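Local coordinates for protein polysialic acid O-acetyltransferase (Escherichia coli, PDB 3JQY) that transfers acetyl groups from acetyl-CoA to the O7 or O9 hydroxyls of polymeric sialic acid in the bacterial capsule, with a preference for long polymers, at residues I78-N84 and I98-S104; I88-I94 and I108-I114; I129-I135 and I166-V172. All blocks are in the same frame, centred on the assembly; numbering follows the deposited sequence.

Contact 1 (I78-N84 and I98-S104); sequences IFRGDNN and IVATKGS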
loop_
_atom_site.group_PDB
_atom_site.type_symbol
_atom_site.label_atom_id
_atom_site.label_comp_id
_atom_site.label_asym_id
_atom_site.label_seq_id
_atom_site.Cartn_x
_atom_site.Cartn_y
_atom_site.Cartn_z
ATOM N N ILE B 78 8.779 18.297 12.007
ATOM C CA ILE B 78 7.792 19.112 12.698
ATOM C C ILE B 78 7.822 18.804 14.183
ATOM O O ILE B 78 7.759 17.640 14.583
ATOM C CB ILE B 78 6.374 18.874 12.155
ATOM C CG1 ILE B 78 6.327 19.183 10.660
ATOM C CG2 ILE B 78 5.366 19.725 12.930
ATOM C CD1 ILE B 78 5.009 18.851 10.007
ATOM N N PHE B 79 7.930 19.851 14.993
ATOM C CA PHE B 79 7.903 19.714 16.449
ATOM C C PHE B 79 6.555 20.196 16.974
ATOM O O PHE B 79 6.196 21.361 16.783
ATOM C CB PHE B 79 9.022 20.544 17.089
ATOM C CG PHE B 79 10.395 19.986 16.865
ATOM C CD1 PHE B 79 11.186 20.453 15.825
ATOM C CD2 PHE B 79 10.891 18.988 17.685
ATOM C CE1 PHE B 79 12.454 19.938 15.611
ATOM C CE2 PHE B 79 12.166 18.469 17.480
ATOM C CZ PHE B 79 12.943 18.943 16.444
ATOM N N ARG B 80 5.807 19.304 17.613
ATOM C CA ARG B 80 4.519 19.668 18.214
ATOM C C ARG B 80 4.643 19.614 19.731
ATOM O O ARG B 80 5.001 18.588 20.302
ATOM C CB ARG B 80 3.407 18.731 17.733
ATOM C CG ARG B 80 3.231 18.690 16.218
ATOM C CD ARG B 80 1.901 18.046 15.854
ATOM N NE ARG B 80 1.847 17.595 14.465
ATOM C CZ ARG B 80 1.657 18.397 13.424
ATOM N NH1 ARG B 80 1.513 19.704 13.603
ATOM N NH2 ARG B 80 1.623 17.888 12.200
ATOM N N GLY B 81 4.358 20.724 20.396
ATOM C CA GLY B 81 4.512 20.746 21.832
ATOM C C GLY B 81 5.966 20.947 22.214
ATOM O O GLY B 81 6.769 21.411 21.401
ATOM N N ASP B 82 6.309 20.562 23.440
ATOM C CA ASP B 82 7.567 20.980 24.058
ATOM C C ASP B 82 8.517 19.830 24.361
ATOM O O ASP B 82 8.099 18.674 24.474
ATOM C CB ASP B 82 7.282 21.703 25.383
ATOM C CG ASP B 82 6.232 22.793 25.253
ATOM O OD1 ASP B 82 6.035 23.324 24.142
ATOM O OD2 ASP B 82 5.602 23.125 26.281
ATOM N N ASN B 83 9.796 20.170 24.509
ATOM C CA ASN B 83 10.795 19.246 25.021
ATOM C C ASN B 83 11.019 18.024 24.138
ATOM O O ASN B 83 11.385 16.955 24.635
ATOM C CB ASN B 83 10.427 18.808 26.442
ATOM C CG ASN B 83 10.258 19.986 27.386
ATOM O OD1 ASN B 83 11.116 20.863 27.455
ATOM N ND2 ASN B 83 9.147 20.011 28.114
ATOM N N ASN B 84 10.778 18.182 22.841
ATOM C CA ASN B 84 11.104 17.150 21.858
ATOM C C ASN B 84 12.564 17.239 21.435
ATOM O O ASN B 84 13.186 18.293 21.558
ATOM C CB ASN B 84 10.233 17.304 20.604
ATOM C CG ASN B 84 8.750 17.175 20.899
ATOM O OD1 ASN B 84 8.250 16.086 21.147
ATOM N ND2 ASN B 84 8.040 18.290 20.841
ATOM N N ILE B 98 9.316 13.704 9.656
ATOM C CA ILE B 98 9.480 13.297 11.042
ATOM C C ILE B 98 8.672 14.231 11.928
ATOM O O ILE B 98 8.914 15.432 11.945
ATOM C CB ILE B 98 10.950 13.377 11.492
ATOM C CG1 ILE B 98 11.828 12.439 10.654
ATOM C CG2 ILE B 98 11.063 13.044 12.975
ATOM C CD1 ILE B 98 13.317 12.576 10.967
ATOM N N VAL B 99 7.711 13.682 12.660
ATOM C CA VAL B 99 6.916 14.491 13.577
ATOM C C VAL B 99 7.183 14.050 15.013
ATOM O O VAL B 99 6.902 12.906 15.381
ATOM C CB VAL B 99 5.410 14.415 13.239
ATOM C CG1 VAL B 99 4.595 15.323 14.162
ATOM C CG2 VAL B 99 5.187 14.787 11.772
ATOM N N ALA B 100 7.732 14.969 15.808
ATOM C CA ALA B 100 8.068 14.723 17.211
ATOM C C ALA B 100 7.086 15.482 18.086
ATOM O O ALA B 100 7.058 16.713 18.075
ATOM C CB ALA B 100 9.506 15.166 17.509
ATOM N N THR B 101 6.285 14.744 18.844
ATOM C CA THR B 101 5.101 15.316 19.477
ATOM C C THR B 101 5.118 15.137 20.984
ATOM O O THR B 101 5.311 14.029 21.490
ATOM C CB THR B 101 3.814 14.647 18.929
ATOM O OG1 THR B 101 3.688 14.911 17.526
ATOM C CG2 THR B 101 2.584 15.172 19.653
ATOM N N LYS B 102 4.929 16.221 21.690
ATOM C CA LYS B 102 4.763 16.188 23.116
ATOM C C LYS B 102 5.816 15.472 23.941
ATOM O O LYS B 102 5.523 14.683 24.810
ATOM C CB LYS B 102 3.408 15.645 23.457
ATOM C CG LYS B 102 2.314 16.553 23.065
ATOM C CD LYS B 102 0.985 15.863 23.110
ATOM C CE LYS B 102 -0.053 16.820 23.040
ATOM N NZ LYS B 102 -0.834 16.737 21.862
ATOM N N GLY B 103 7.044 15.817 23.663
ATOM C CA GLY B 103 8.154 15.292 24.435
ATOM C C GLY B 103 8.664 13.967 23.913
ATOM O O GLY B 103 8.971 13.067 24.692
ATOM N N SER B 104 8.757 13.846 22.591
ATOM C CA SER B 104 9.268 12.627 21.981
ATOM C C SER B 104 10.736 12.793 21.583
ATOM O O SER B 104 11.219 13.911 21.407
ATOM C CB SER B 104 8.437 12.265 20.748
ATOM O OG SER B 104 7.100 11.950 21.108
#

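Contact 2 (I88-I94 and I108-I114); sequences IHKNSKI and IGRRTTI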
loop_
_atom_site.group_PDB
_atom_site.type_symbol
_atom_site.label_atom_id
_atom_site.label_comp_id
_atom_site.label_asym_id
_atom_site.label_seq_id
_atom_site.Cartn_x
_atom_site.Cartn_y
_atom_site.Cartn_z
ATOM N N ILE B 88 20.012 13.484 14.091
ATOM C CA ILE B 88 20.351 12.701 12.917
ATOM C C ILE B 88 21.869 12.619 12.803
ATOM O O ILE B 88 22.541 13.627 12.604
ATOM C CB ILE B 88 19.736 13.315 11.655
ATOM C CG1 ILE B 88 18.212 13.404 11.806
ATOM C CG2 ILE B 88 20.114 12.502 10.420
ATOM C CD1 ILE B 88 17.501 13.998 10.612
ATOM N N HIS B 89 22.400 11.409 12.943
ATOM C CA HIS B 89 23.850 11.205 13.028
ATOM C C HIS B 89 24.564 11.282 11.679
ATOM O O HIS B 89 23.954 11.112 10.625
ATOM C CB HIS B 89 24.160 9.854 13.676
ATOM C CG HIS B 89 23.989 9.827 15.164
ATOM N ND1 HIS B 89 22.755 9.873 15.776
ATOM C CD2 HIS B 89 24.900 9.720 16.162
ATOM C CE1 HIS B 89 22.913 9.811 17.087
ATOM N NE2 HIS B 89 24.205 9.719 17.347
ATOM N N LYS B 90 25.875 11.510 11.734
ATOM C CA LYS B 90 26.686 11.750 10.540
ATOM C C LYS B 90 26.596 10.667 9.472
ATOM O O LYS B 90 26.404 9.484 9.772
ATOM C CB LYS B 90 28.153 11.950 10.941
ATOM C CG LYS B 90 28.709 10.813 11.777
ATOM C CD LYS B 90 30.239 10.845 11.834
ATOM C CE LYS B 90 30.761 12.118 12.480
ATOM N NZ LYS B 90 32.256 12.137 12.544
ATOM N N ASN B 91 26.719 11.101 8.221
ATOM C CA ASN B 91 26.833 10.219 7.063
ATOM C C ASN B 91 25.568 9.434 6.731
ATOM O O ASN B 91 25.601 8.497 5.940
ATOM C CB ASN B 91 28.028 9.286 7.219
ATOM C CG ASN B 91 29.343 10.025 7.121
ATOM O OD1 ASN B 91 29.677 10.571 6.072
ATOM N ND2 ASN B 91 30.091 10.058 8.217
ATOM N N SER B 92 24.454 9.820 7.332
ATOM C CA SER B 92 23.170 9.213 7.013
ATOM C C SER B 92 22.542 9.926 5.819
ATOM O O SER B 92 22.977 11.010 5.431
ATOM C CB SER B 92 22.231 9.283 8.218
ATOM O OG SER B 92 22.092 10.621 8.667
ATOM N N LYS B 93 21.513 9.318 5.242
ATOM C CA LYS B 93 20.806 9.920 4.122
ATOM C C LYS B 93 19.325 9.823 4.420
ATOM O O LYS B 93 18.816 8.729 4.664
ATOM C CB LYS B 93 21.111 9.172 2.824
ATOM C CG LYS B 93 22.589 9.141 2.457
ATOM C CD LYS B 93 22.768 8.572 1.059
ATOM C CE LYS B 93 24.231 8.513 0.666
ATOM N NZ LYS B 93 24.385 8.000 -0.725
ATOM N N ILE B 94 18.630 10.955 4.407
ATOM C CA ILE B 94 17.241 10.960 4.858
ATOM C C ILE B 94 16.322 11.800 3.979
ATOM O O ILE B 94 16.728 12.817 3.398
ATOM C CB ILE B 94 17.135 11.419 6.327
ATOM C CG1 ILE B 94 15.701 11.255 6.837
ATOM C CG2 ILE B 94 17.621 12.846 6.469
ATOM C CD1 ILE B 94 15.581 11.210 8.339
ATOM N N ILE B 108 18.318 8.923 14.650
ATOM C CA ILE B 108 18.690 8.149 13.476
ATOM C C ILE B 108 20.211 8.015 13.437
ATOM O O ILE B 108 20.926 9.012 13.431
ATOM C CB ILE B 108 18.174 8.830 12.212
ATOM C CG1 ILE B 108 16.638 8.919 12.270
ATOM C CG2 ILE B 108 18.646 8.077 10.969
ATOM C CD1 ILE B 108 16.018 9.689 11.133
ATOM N N GLY B 109 20.696 6.779 13.435
ATOM C CA GLY B 109 22.114 6.502 13.602
ATOM C C GLY B 109 22.983 6.777 12.385
ATOM O O GLY B 109 22.501 7.181 11.330
ATOM N N ARG B 110 24.280 6.528 12.542
ATOM C CA ARG B 110 25.270 6.808 11.507
ATOM C C ARG B 110 25.160 5.895 10.294
ATOM O O ARG B 110 24.890 4.699 10.428
ATOM C CB ARG B 110 26.679 6.668 12.099
ATOM C CG ARG B 110 26.965 7.641 13.215
ATOM C CD ARG B 110 28.428 7.571 13.645
ATOM N NE ARG B 110 28.690 6.431 14.516
ATOM C CZ ARG B 110 28.622 6.476 15.844
ATOM N NH1 ARG B 110 28.297 7.606 16.458
ATOM N NH2 ARG B 110 28.880 5.389 16.561
ATOM N N ARG B 111 25.389 6.469 9.113
ATOM C CA ARG B 111 25.464 5.706 7.871
ATOM C C ARG B 111 24.174 4.964 7.546
ATOM O O ARG B 111 24.184 3.972 6.822
ATOM C CB ARG B 111 26.640 4.719 7.910
ATOM C CG ARG B 111 27.991 5.387 8.175
ATOM C CD ARG B 111 29.092 4.362 8.415
ATOM N NE ARG B 111 28.769 3.456 9.518
ATOM C CZ ARG B 111 29.097 3.660 10.789
ATOM N NH1 ARG B 111 29.772 4.748 11.150
ATOM N NH2 ARG B 111 28.747 2.773 11.709
ATOM N N THR B 112 23.061 5.448 8.077
ATOM C CA THR B 112 21.771 4.851 7.772
ATOM C C THR B 112 21.156 5.563 6.568
ATOM O O THR B 112 21.254 6.784 6.447
ATOM C CB THR B 112 20.843 4.926 8.999
ATOM O OG1 THR B 112 21.182 3.865 9.907
ATOM C CG2 THR B 112 19.377 4.818 8.594
ATOM N N THR B 113 20.548 4.800 5.664
ATOM C CA THR B 113 19.898 5.382 4.493
ATOM C C THR B 113 18.395 5.188 4.563
ATOM O O THR B 113 17.914 4.124 4.949
ATOM C CB THR B 113 20.452 4.803 3.176
ATOM O OG1 THR B 113 20.191 3.392 3.108
ATOM C CG2 THR B 113 21.953 5.033 3.113
ATOM N N ILE B 114 17.660 6.236 4.207
ATOM C CA ILE B 114 16.208 6.219 4.331
ATOM C C ILE B 114 15.579 6.737 3.046
ATOM O O ILE B 114 15.892 7.838 2.581
ATOM C CB ILE B 114 15.745 7.083 5.516
ATOM C CG1 ILE B 114 16.253 6.484 6.838
ATOM C CG2 ILE B 114 14.235 7.241 5.496
ATOM C CD1 ILE B 114 16.165 7.426 8.035
HETATM O O HOH W 1 30.514 7.465 10.065
#

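Contact 3 (I129-I135 and I166-V172); sequences IGHDCMI and ISSYVWV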
loop_
_atom_site.group_PDB
_atom_site.type_symbol
_atom_site.label_atom_id
_atom_site.label_comp_id
_atom_site.label_asym_id
_atom_site.label_seq_id
_atom_site.Cartn_x
_atom_site.Cartn_y
_atom_site.Cartn_z
ATOM N N ILE B 129 16.384 4.601 15.270
ATOM C CA ILE B 129 16.944 3.737 14.232
ATOM C C ILE B 129 18.445 3.680 14.445
ATOM O O ILE B 129 19.090 4.710 14.601
ATOM C CB ILE B 129 16.656 4.273 12.808
ATOM C CG1 ILE B 129 15.146 4.459 12.609
ATOM C CG2 ILE B 129 17.231 3.328 11.752
ATOM C CD1 ILE B 129 14.757 4.811 11.194
ATOM N N GLY B 130 18.997 2.473 14.452
ATOM C CA GLY B 130 20.411 2.274 14.725
ATOM C C GLY B 130 21.312 2.699 13.588
ATOM O O GLY B 130 20.862 3.273 12.594
ATOM N N HIS B 131 22.598 2.412 13.733
ATOM C CA HIS B 131 23.556 2.717 12.684
ATOM C C HIS B 131 23.453 1.685 11.578
ATOM O O HIS B 131 22.975 0.572 11.799
ATOM C CB HIS B 131 24.982 2.707 13.244
ATOM C CG HIS B 131 25.134 3.451 14.533
ATOM N ND1 HIS B 131 25.014 4.822 14.619
ATOM C CD2 HIS B 131 25.415 3.019 15.785
ATOM C CE1 HIS B 131 25.202 5.200 15.871
ATOM N NE2 HIS B 131 25.446 4.125 16.599
ATOM N N ASP B 132 23.898 2.064 10.385
ATOM C CA ASP B 132 24.053 1.132 9.268
ATOM C C ASP B 132 22.765 0.435 8.841
ATOM O O ASP B 132 22.803 -0.695 8.343
ATOM C CB ASP B 132 25.115 0.078 9.594
ATOM C CG ASP B 132 26.471 0.685 9.842
ATOM O OD1 ASP B 132 26.955 1.433 8.962
ATOM O OD2 ASP B 132 27.054 0.408 10.913
ATOM N N CYS B 133 21.630 1.105 9.008
ATOM C CA CYS B 133 20.370 0.544 8.520
ATOM C C CYS B 133 20.091 0.915 7.065
ATOM O O CYS B 133 20.575 1.934 6.558
ATOM C CB CYS B 133 19.188 0.966 9.403
ATOM S SG CYS B 133 19.195 0.204 11.046
ATOM N N MET B 134 19.321 0.063 6.397
ATOM C CA MET B 134 18.846 0.338 5.051
ATOM C C MET B 134 17.326 0.362 5.103
ATOM O O MET B 134 16.683 -0.684 5.200
ATOM C CB MET B 134 19.333 -0.736 4.070
ATOM C CG MET B 134 18.914 -0.484 2.615
ATOM S SD MET B 134 19.803 -1.548 1.450
ATOM C CE MET B 134 19.122 -3.153 1.868
ATOM N N ILE B 135 16.763 1.565 5.084
ATOM C CA ILE B 135 15.318 1.745 5.124
ATOM C C ILE B 135 14.832 2.109 3.724
ATOM O O ILE B 135 15.205 3.153 3.182
ATOM C CB ILE B 135 14.930 2.867 6.112
ATOM C CG1 ILE B 135 15.605 2.663 7.480
ATOM C CG2 ILE B 135 13.416 2.985 6.229
ATOM C CD1 ILE B 135 15.401 1.289 8.081
ATOM N N ILE B 166 14.493 0.297 16.234
ATOM C CA ILE B 166 15.135 -0.467 15.177
ATOM C C ILE B 166 16.630 -0.533 15.469
ATOM O O ILE B 166 17.307 0.486 15.505
ATOM C CB ILE B 166 14.873 0.163 13.796
ATOM C CG1 ILE B 166 13.364 0.314 13.571
ATOM C CG2 ILE B 166 15.531 -0.664 12.691
ATOM C CD1 ILE B 166 12.999 1.078 12.330
ATOM N N SER B 167 17.132 -1.740 15.710
ATOM C CA SER B 167 18.543 -1.910 16.048
ATOM C C SER B 167 19.453 -1.553 14.880
ATOM O O SER B 167 18.993 -1.339 13.761
ATOM C CB SER B 167 18.821 -3.344 16.501
ATOM O OG SER B 167 18.166 -3.621 17.729
ATOM N N SER B 168 20.752 -1.509 15.146
ATOM C CA SER B 168 21.716 -1.282 14.081
ATOM C C SER B 168 21.673 -2.417 13.070
ATOM O O SER B 168 21.391 -3.566 13.411
ATOM C CB SER B 168 23.131 -1.138 14.654
ATOM O OG SER B 168 23.234 0.046 15.433
ATOM N N TYR B 169 21.954 -2.074 11.820
ATOM C CA TYR B 169 22.102 -3.048 10.742
ATOM C C TYR B 169 20.814 -3.840 10.488
ATOM O O TYR B 169 20.815 -5.073 10.441
ATOM C CB TYR B 169 23.307 -3.976 10.978
ATOM C CG TYR B 169 23.825 -4.569 9.687
ATOM C CD1 TYR B 169 24.342 -3.751 8.699
ATOM C CD2 TYR B 169 23.766 -5.939 9.446
ATOM C CE1 TYR B 169 24.803 -4.266 7.499
ATOM C CE2 TYR B 169 24.240 -6.476 8.237
ATOM C CZ TYR B 169 24.754 -5.626 7.273
ATOM O OH TYR B 169 25.218 -6.120 6.072
ATOM N N VAL B 170 19.723 -3.102 10.316
ATOM C CA VAL B 170 18.445 -3.679 9.922
ATOM C C VAL B 170 18.055 -3.201 8.528
ATOM O O VAL B 170 18.246 -2.036 8.188
ATOM C CB VAL B 170 17.334 -3.316 10.931
ATOM C CG1 VAL B 170 15.962 -3.697 10.392
ATOM C CG2 VAL B 170 17.602 -4.020 12.258
ATOM N N TRP B 171 17.516 -4.117 7.726
ATOM C CA TRP B 171 16.990 -3.788 6.407
ATOM C C TRP B 171 15.469 -3.777 6.499
ATOM O O TRP B 171 14.846 -4.823 6.730
ATOM C CB TRP B 171 17.475 -4.815 5.379
ATOM C CG TRP B 171 16.820 -4.726 4.011
ATOM C CD1 TRP B 171 16.098 -3.688 3.506
ATOM C CD2 TRP B 171 16.870 -5.721 2.977
ATOM N NE1 TRP B 171 15.679 -3.975 2.222
ATOM C CE2 TRP B 171 16.146 -5.217 1.874
ATOM C CE3 TRP B 171 17.452 -6.988 2.882
ATOM C CZ2 TRP B 171 15.980 -5.945 0.696
ATOM C CZ3 TRP B 171 17.295 -7.705 1.704
ATOM C CH2 TRP B 171 16.563 -7.182 0.630
ATOM N N VAL B 172 14.871 -2.591 6.387
ATOM C CA VAL B 172 13.416 -2.502 6.338
ATOM C C VAL B 172 12.998 -2.297 4.883
ATOM O O VAL B 172 13.412 -1.344 4.227
ATOM C CB VAL B 172 12.843 -1.394 7.238
ATOM C CG1 VAL B 172 11.312 -1.392 7.164
ATOM C CG2 VAL B 172 13.287 -1.595 8.691
#

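Contact 1 (I78-N84 and I98-S104)
Asn84 reaches across from its own turn into the next one, where residues 101-104 bend. Its CB rests on the methyl of Ala100, 3.8 Å from CB to CB, and also sits at the edge of the Phe79 ring, in its plane. With CG anti to the carbonyl carbon (chi1 -60°), the amide is directed into the bend. CG passes close to Ala100 O. OD1 takes a fairly straight bond from Ser104 N (2.7 Å) and a weak, bent one from Gly103 N. On the other branch, ND2 gives a bond back to Arg80 O (3.1 Å), approaching from above that carbonyl's plane; the same oxygen accepts Lys102 N at 2.7 Å. Both ends of the amide are thus tied to backbone, which fixes its rotation.

Before the bends, strands 71-80 and 97-101 run parallel. Ala100 N bonds to Ile78 O, and Arg80 N to Ala100 O (2.9 Å). On the face carrying Ile78, Val99 and Thr101, the extended Arg80 chain runs at a slant across Thr101 and Val99: CB is 3.8 Å from Thr101 OG1, NE is 3.6 Å from Val99 CG1, and Ile78 CG2 covers one face of the guanidinium. On the other face Phe79 meets a ring of the preceding coil, Phe57. Parallel strands stacked coil on coil, with their bends in register, are the hallmark of the left-handed beta-helix of the hexapeptide-repeat transferases; here Asn84 ties two such bends together.

Contact 2 (I88-I94 and I108-I114)
Two successive corners of the left-handed beta-helix are stacked on each other here, each a type II turn: His89 to Ser92 against Gly109 to Thr112. His89 grips the 108-114 corner twice through one oxygen. Its backbone N bonds to Ile108 O at 2.9 Å, and its ring ND1 adds a longer bond of 3.1 Å to the same atom, arriving from above the carbonyl plane. Chi1 of -77° sets CG beside the backbone N, so ND1 can reach the oxygen that the N already holds. CD2 lies obliquely near Arg110 NH1, the ring and guanidinium planes 71° apart, while Arg110 CG lies 3.6 Å from His89 CB.

Next along the corner, Lys90 and Arg110 run side by side, their aliphatic parts touching between Lys90 CG and Arg110 CD (3.8 Å). Such matched corners repeat from coil to coil of the helix, and backbone bonds link them: Arg111 N to Lys90 O, then Lys93 N to Thr112 O at 2.8 Å. In one of its two modelled positions Ser92 OG bonds to His89 O across the turn. A water bridges Arg111 NH1, at 3.0 Å, and more weakly Asn91 ND2; Arg111 NE makes a salt bridge with Asp132 of the next coil. Inside the helix, Ile94 CD1 lies beside Ile114 CD1 (3.8 Å), and the Ile94 side chain crosses that of Ile108.

Contact 3 (I129-I135 and I166-V172)
The indole of Trp171 carries the methyl end of Met134 on one face: CE stands 3.4 Å from the centroid of the five-membered ring, only 3° off its normal, a nearly vertical CH-pi contact. SD is farther from the same ring, above its face, making this a Met-aromatic pair. Met134 sets out with CG anti to its N and stays extended until chi3 (68°), where the chain turns CE onto the indole face. His147 of the third subunit meets the Trp171 ring edge-to-face. The Tyr169 ring has Asp132 O and CB near its CD1, stacks with Trp220 and Tyr238, and sends OH to Trp220 O.

At the corner, Ser168 OG accepts His131 N at 3.0 Å, and Tyr169 N returns a bond to His131 O (2.8 Å). Gly130 CA comes within 3.8 Å of Ser168 CA, a close approach of the two backbones. The thiol of Cys133 takes a long but straight bond from Val170 N (3.4 Å to SG), and SG also packs on Val170 CB. Beyond the corner the strands pair, Met134 N to Val170 O and Val172 N to Met134 O (2.9 Å), while Ile135 CD1 meets Val172 CG2 at 3.6 Å in the core.

His147 and its neighbour Asp145, which packs on Trp171, are acetyl-CoA-binding residues by similarity. Met134 and Trp171 thus probably form an apolar wall beside the acetyl-CoA site at the subunit interface, against His147 and Asp145 of the third subunit.

In the fold
All three contacts join parallel, stacked segments of one left-handed beta-helix. Contact 1 lies at one corner, about 20 Å from contact 2 and 23 Å from contact 3, centre to centre; contacts 2 and 3 share another corner, 10 Å apart. Along the chain, the segments of contacts 1 and 2 alternate, because each coil passes both places in turn, and contact 3 follows. Ile98 of contact 1 touches Ile108 of contact 2 in the interior. Strands 113-114 and 134-135 are sheet neighbours, so contact 3 continues the corner of contact 2, where Thr112 OG1 probably bonds to Gly130 O. Contact 3 borders the third subunit and contact 1 comes within weak reach of the second, whereas no other chain touches contact 2.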